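Local coordinates for methionine-binding lipoprotein MetQ (Bacillus subtilis subsp. subtilis, PDB 4GOT), which probably binds methionine, and also serves methionine sulfoxide uptake, delivering its substrate to the membrane permease of the MetNPQ ABC transporter, at residues A[47-50]-A[54-57]; A[77-82]-A[213-218]; A[97-102]-A[127-132]. All blocks are in the same frame, centred on the assembly; numbering follows the deposited sequence. Where two conformers were deposited one is given.

Contact 1: A[47-50]-A[54-57]; sequences NKAL and EVDA
Ala49 and Glu54 are joined where the chain leaves helix 44-51 and turns back past its last residues: the amide N of Glu54 donates to the carbonyl O of Ala49 at 3.0 Å, with an N-H...O angle of 153° and the donor tilted 23° from the carbonyl plane. The CA atoms of Leu50 and Val55 then lie 5.2 Å apart. Beyond CG the side chain of Glu54 runs out extended, back along the helix end, so that its OE1 rests 3.6 Å from CB of Ala49; this is contact with a methyl group, and the carboxylate gains no hydrogen bond from it. Val55 turns CG2 toward the helix backbone, 3.9 Å from CA of Leu50. Leu50 has its CG anti to the backbone N (chi1 -177°), which carries CD1 over the peptide link between Asp56 and Ala57, 3.4 Å from O of Asp56. One branch of Leu50 thus covers the backbone just where strand 57-62 begins. Arg211 ties the same two segments from outside, its NH1 bonding to the carbonyl O atoms of both Leu50 and Val55. The carboxylate of Asp56 is engaged outside the two segments, by a salt bridge with Lys219 and a hydrogen bond from the amide of Val9. This helix-to-strand connection belongs to the six-stranded sheet: Ala57 pairs with strand 7-12 and touches strand 206-211, while Leu50 packs on Ala209 of that same strand.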
# COMPACT_ATOMS: atom_id res chain seq x y z
N ASN A 47 -0.45 11.30 6.28
CA ASN A 47 0.76 11.90 6.86
C ASN A 47 0.53 13.33 7.30
O ASN A 47 1.10 13.78 8.32
CB ASN A 47 1.92 11.81 5.87
CG ASN A 47 2.53 10.43 5.84
OD1 ASN A 47 2.51 9.72 6.88
ND2 ASN A 47 3.06 10.02 4.69
N LYS A 48 -0.32 14.05 6.57
CA LYS A 48 -0.72 15.40 6.98
C LYS A 48 -1.40 15.40 8.36
O LYS A 48 -1.07 16.24 9.22
CB LYS A 48 -1.62 16.06 5.94
CG LYS A 48 -1.96 17.51 6.27
CD LYS A 48 -2.36 18.27 5.02
CE LYS A 48 -2.13 19.76 5.16
NZ LYS A 48 -2.79 20.25 6.40
N ALA A 49 -2.32 14.46 8.57
CA ALA A 49 -3.06 14.37 9.85
C ALA A 49 -2.08 14.10 11.01
O ALA A 49 -2.15 14.72 12.07
CB ALA A 49 -4.17 13.30 9.77
N LEU A 50 -1.11 13.19 10.78
CA LEU A 50 -0.12 12.84 11.77
C LEU A 50 0.77 14.01 12.09
O LEU A 50 0.90 14.38 13.23
CB LEU A 50 0.74 11.67 11.27
CG LEU A 50 1.82 11.04 12.15
CD1 LEU A 50 1.29 10.64 13.53
CD2 LEU A 50 2.43 9.85 11.39
N GLU A 54 -3.32 15.48 14.76
CA GLU A 54 -4.72 15.05 14.88
C GLU A 54 -4.80 13.57 15.23
O GLU A 54 -5.81 13.10 15.69
CB GLU A 54 -5.48 15.24 13.57
CG GLU A 54 -5.59 16.67 13.08
CD GLU A 54 -5.97 16.74 11.61
OE1 GLU A 54 -6.52 15.76 11.06
OE2 GLU A 54 -5.71 17.80 11.01
N VAL A 55 -3.72 12.84 14.96
CA VAL A 55 -3.67 11.42 15.33
C VAL A 55 -2.29 11.13 15.93
O VAL A 55 -1.37 11.95 15.82
CB VAL A 55 -4.03 10.50 14.13
CG1 VAL A 55 -5.41 10.90 13.57
CG2 VAL A 55 -2.97 10.58 13.04
N ASP A 56 -2.17 9.99 16.58
CA ASP A 56 -0.89 9.53 17.18
C ASP A 56 -0.05 8.71 16.18
O ASP A 56 1.18 8.62 16.28
CB ASP A 56 -1.17 8.61 18.40
CG ASP A 56 -1.84 9.33 19.58
OD1 ASP A 56 -1.12 10.07 20.27
OD2 ASP A 56 -3.05 9.09 19.87
N ALA A 57 -0.73 8.10 15.22
CA ALA A 57 -0.12 7.15 14.30
C ALA A 57 -1.02 7.06 13.08
O ALA A 57 -2.21 7.46 13.11
CB ALA A 57 0.05 5.79 14.98

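Contact 2: A[77-82]-A[213-218]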
# COMPACT_ATOMS: atom_id res chain seq x y z
N LYS A 77 8.14 15.46 10.07
CA LYS A 77 9.21 14.78 10.80
C LYS A 77 8.59 13.49 11.34
O LYS A 77 8.09 13.47 12.48
CB LYS A 77 9.75 15.65 11.95
CG LYS A 77 10.12 17.08 11.57
CD LYS A 77 11.24 17.09 10.55
CE LYS A 77 11.63 18.51 10.16
NZ LYS A 77 12.45 18.49 8.92
N LEU A 78 8.54 12.47 10.49
CA LEU A 78 7.85 11.23 10.78
C LEU A 78 8.87 10.10 10.84
O LEU A 78 9.97 10.22 10.31
CB LEU A 78 6.79 10.97 9.72
CG LEU A 78 5.77 12.11 9.57
CD1 LEU A 78 4.73 11.76 8.52
CD2 LEU A 78 5.15 12.38 10.92
N VAL A 79 8.48 9.01 11.49
CA VAL A 79 9.34 7.81 11.62
C VAL A 79 8.48 6.55 11.47
O VAL A 79 7.28 6.53 11.82
CB VAL A 79 10.10 7.78 12.99
CG1 VAL A 79 11.19 8.85 13.05
CG2 VAL A 79 9.14 7.92 14.17
N ASN A 80 9.11 5.50 10.93
CA ASN A 80 8.55 4.15 10.88
C ASN A 80 8.60 3.55 12.30
O ASN A 80 9.68 3.39 12.85
CB ASN A 80 9.43 3.35 9.94
CG ASN A 80 9.09 1.89 9.88
OD1 ASN A 80 8.01 1.47 10.28
ND2 ASN A 80 10.01 1.11 9.34
N ALA A 81 7.46 3.23 12.88
CA ALA A 81 7.41 2.55 14.16
C ALA A 81 7.53 1.02 13.98
O ALA A 81 7.77 0.33 14.96
CB ALA A 81 6.12 2.87 14.91
N GLY A 82 7.35 0.50 12.75
CA GLY A 82 7.47 -0.95 12.47
C GLY A 82 6.51 -1.46 11.39
O GLY A 82 5.35 -1.02 11.29
N GLY A 213 10.46 10.93 17.57
CA GLY A 213 10.52 10.97 19.04
C GLY A 213 9.43 10.17 19.74
O GLY A 213 9.44 10.09 20.94
N GLU A 214 8.48 9.59 19.02
CA GLU A 214 7.37 8.85 19.63
C GLU A 214 7.40 7.33 19.43
O GLU A 214 6.54 6.62 19.93
CB GLU A 214 6.03 9.38 19.11
CG GLU A 214 5.73 10.85 19.42
CD GLU A 214 5.61 11.13 20.92
OE1 GLU A 214 5.09 10.27 21.68
OE2 GLU A 214 6.04 12.24 21.33
N GLU A 215 8.37 6.84 18.70
CA GLU A 215 8.42 5.42 18.29
C GLU A 215 8.65 4.40 19.43
O GLU A 215 8.28 3.23 19.30
CB GLU A 215 9.43 5.23 17.13
CG GLU A 215 10.91 5.45 17.41
CD GLU A 215 11.39 6.89 17.13
OE1 GLU A 215 10.67 7.87 17.46
OE2 GLU A 215 12.52 7.02 16.58
N ASP A 216 9.25 4.83 20.54
CA ASP A 216 9.43 3.95 21.70
C ASP A 216 8.44 4.25 22.81
O ASP A 216 8.55 3.67 23.89
CB ASP A 216 10.88 4.06 22.24
CG ASP A 216 11.93 3.65 21.20
OD1 ASP A 216 11.90 2.47 20.80
OD2 ASP A 216 12.75 4.52 20.77
N SER A 217 7.48 5.14 22.58
CA SER A 217 6.50 5.41 23.63
C SER A 217 5.71 4.13 24.02
O SER A 217 5.56 3.21 23.23
CB SER A 217 5.54 6.54 23.23
OG SER A 217 4.63 6.09 22.24
N ALA A 218 5.26 4.09 25.26
CA ALA A 218 4.47 2.97 25.83
C ALA A 218 3.28 2.58 24.93
O ALA A 218 3.07 1.41 24.66
CB ALA A 218 3.95 3.33 27.22
O HOH W 1 7.94 0.98 17.70
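Strand 78-86 of the six-stranded sheet meets the loop that leads from its antiparallel neighbour, strand 206-211, into helix 218-227, and the contact is made at the surface by Val79, Ala81 and Glu215. In the loop a type I beta turn runs from Glu214 to Ser217, closed by the bond from Ser217 N to Glu214 O, and Ser217 takes the N-cap position of the helix. Glu215 leans toward the strand. Its chain is bent at chi2 (-92°), which folds the carboxylate back across Val79; the two side chains cross at about a right angle. In the conformer of Val79 described here, one of two deposited, OE1 of Glu215 lies 3.6 Å from CG2 of Val79, and CB of Glu215 approaches the same methyl to 4.0 Å. The fold-back also brings OE1 3.1 Å from the amide N of Gly213, a weak hydrogen bond within the loop. Further along, CB of Glu215 sits 4.5 Å from CA of Ala81, and a water bridges the backbones, donating to O of Ala81 and to O of Glu215 at 2.8 Å each. Next to it the strand makes an Asx turn, Gly82 N bonding to OD1 of Asn80 at 2.7 Å from above the carbonyl plane. With no direct hydrogen bond across, strand and turn are joined by van der Waals contact and one water; CB and the carboxylate of the glutamate rest against a valine methyl, while OE1 is held, weakly, by its own loop.

Contact 3: A[97-102]-A[127-132]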
# COMPACT_ATOMS: atom_id res chain seq x y z
N LYS A 97 -6.75 -11.51 -20.63
CA LYS A 97 -6.60 -12.57 -19.64
C LYS A 97 -5.21 -12.59 -19.00
O LYS A 97 -5.03 -13.07 -17.88
CB LYS A 97 -6.89 -13.92 -20.31
CG LYS A 97 -7.53 -14.94 -19.38
CD LYS A 97 -8.92 -14.52 -18.91
CE LYS A 97 -9.50 -15.57 -17.96
NZ LYS A 97 -10.81 -15.15 -17.38
N SER A 98 -4.23 -12.05 -19.72
CA SER A 98 -2.87 -11.96 -19.20
C SER A 98 -2.07 -10.88 -19.93
O SER A 98 -2.46 -10.39 -20.97
CB SER A 98 -2.17 -13.33 -19.34
OG SER A 98 -2.00 -13.60 -20.67
N LEU A 99 -0.92 -10.50 -19.38
CA LEU A 99 -0.14 -9.41 -19.98
C LEU A 99 0.47 -9.83 -21.34
O LEU A 99 0.66 -8.99 -22.22
CB LEU A 99 0.96 -8.90 -19.00
CG LEU A 99 0.65 -8.24 -17.66
CD1 LEU A 99 1.95 -8.17 -16.85
CD2 LEU A 99 -0.01 -6.86 -17.84
N LYS A 100 0.75 -11.13 -21.52
CA LYS A 100 1.33 -11.62 -22.78
C LYS A 100 0.39 -11.36 -23.97
O LYS A 100 0.82 -11.38 -25.14
CB LYS A 100 1.64 -13.12 -22.68
CG LYS A 100 0.43 -13.97 -22.29
CD LYS A 100 0.42 -15.38 -22.88
CE LYS A 100 1.12 -16.39 -21.99
NZ LYS A 100 1.42 -17.65 -22.76
N ASP A 101 -0.89 -11.11 -23.67
CA ASP A 101 -1.94 -11.02 -24.70
C ASP A 101 -2.19 -9.58 -25.14
O ASP A 101 -2.86 -9.36 -26.13
CB ASP A 101 -3.26 -11.66 -24.21
CG ASP A 101 -3.20 -13.20 -24.13
OD1 ASP A 101 -2.25 -13.82 -24.65
OD2 ASP A 101 -4.12 -13.79 -23.55
N LEU A 102 -1.66 -8.60 -24.39
CA LEU A 102 -1.79 -7.19 -24.76
C LEU A 102 -1.19 -6.94 -26.14
O LEU A 102 -0.15 -7.53 -26.49
CB LEU A 102 -1.14 -6.25 -23.73
CG LEU A 102 -1.65 -6.26 -22.28
CD1 LEU A 102 -0.68 -5.48 -21.38
CD2 LEU A 102 -3.08 -5.75 -22.18
N ALA A 127 7.24 -9.27 -16.31
CA ALA A 127 6.37 -9.88 -17.36
C ALA A 127 7.00 -9.94 -18.77
O ALA A 127 6.46 -10.59 -19.66
CB ALA A 127 4.99 -9.19 -17.44
N GLY A 128 8.16 -9.29 -18.94
CA GLY A 128 8.86 -9.23 -20.23
C GLY A 128 8.31 -8.19 -21.22
O GLY A 128 8.65 -8.22 -22.38
N LEU A 129 7.47 -7.26 -20.77
CA LEU A 129 6.92 -6.25 -21.67
C LEU A 129 7.87 -5.07 -21.90
O LEU A 129 7.83 -4.50 -22.97
CB LEU A 129 5.59 -5.71 -21.14
CG LEU A 129 4.44 -6.70 -20.91
CD1 LEU A 129 3.24 -5.91 -20.42
CD2 LEU A 129 4.12 -7.46 -22.17
N ILE A 130 8.66 -4.67 -20.88
CA ILE A 130 9.60 -3.54 -20.96
C ILE A 130 10.94 -3.90 -20.33
O ILE A 130 11.04 -4.90 -19.61
CB ILE A 130 9.06 -2.25 -20.27
CG1 ILE A 130 8.89 -2.45 -18.76
CG2 ILE A 130 7.77 -1.81 -20.93
CD1 ILE A 130 8.59 -1.16 -18.00
N THR A 131 11.98 -3.11 -20.61
CA THR A 131 13.22 -3.20 -19.84
C THR A 131 13.46 -1.82 -19.22
O THR A 131 13.11 -0.78 -19.83
CB THR A 131 14.46 -3.64 -20.65
OG1 THR A 131 14.79 -2.60 -21.55
CG2 THR A 131 14.24 -4.94 -21.45
N LEU A 132 13.97 -1.81 -17.99
CA LEU A 132 14.32 -0.60 -17.25
C LEU A 132 15.84 -0.48 -17.23
O LEU A 132 16.55 -1.50 -17.26
CB LEU A 132 13.75 -0.64 -15.82
CG LEU A 132 12.24 -0.47 -15.66
CD1 LEU A 132 11.86 -0.88 -14.24
CD2 LEU A 132 11.75 0.94 -15.96
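Leu99 and Leu129 meet beside the Schellman motif that ends helix 117-126, where Gly128 adopts positive phi and turns the chain toward strand 131-132. The facing segment is the short 3-10 turn 99-101, in the connection between strands 90-92 and 107-111. Leu129 can be followed outward. Its CB points toward the 3-10 turn, and CG, anti to the carbonyl carbon (chi1 -59°), carries both methyls to that side. CD1 touches both leucines of the facing segment, 4.0 Å from CB of Leu99 and 4.1 Å from CD1 of Leu102; the side chains of Leu102 and Leu129 cross at about a right angle. CD2 takes another course and lies 3.8 Å from the carbonyl O of Leu99, an oxygen already engaged by the amide N of Leu102 at 3.2 Å within the turn. The apolar fork of Leu129 therefore covers both side chain and backbone of the 3-10 segment. No hydrogen bond crosses between the segments; apolar side chains make the join, with one methyl also against a carbonyl oxygen, and the three leucines are buried. Around it, Leu129 also packs on Leu124 of helix 117-126 and on Leu153, while Leu102 extends the apolar layer to Tyr96. The contact joins the C-terminal end of helix 117-126 to the connection between two strands of the five-stranded sheet. CD1 of Leu99 presses on CB of Ala127, just before Gly128, at 3.3 Å, tighter than usual carbon-carbon contact.

Overall arrangement
Contacts 1 and 2 share one half of the protein, built on the six-stranded sheet, their centres 12 Å apart; they touch through Leu78, which packs on Asn47 and Leu50 of helix 44-51. Contact 3 lies across the chain's centre in the half holding the five-stranded sheet, its centre about 39 and 40 Å from those of contacts 1 and 2. Along the chain contact 1 comes first; segment 77-82 follows, the whole of contact 3 is then formed, and 213-218 returns to the first half. Such a double crossing gives the two-lobed plan of periplasmic-binding-protein folds, and selenomethionine sits in a pocket drawing residues from early, middle and late chain.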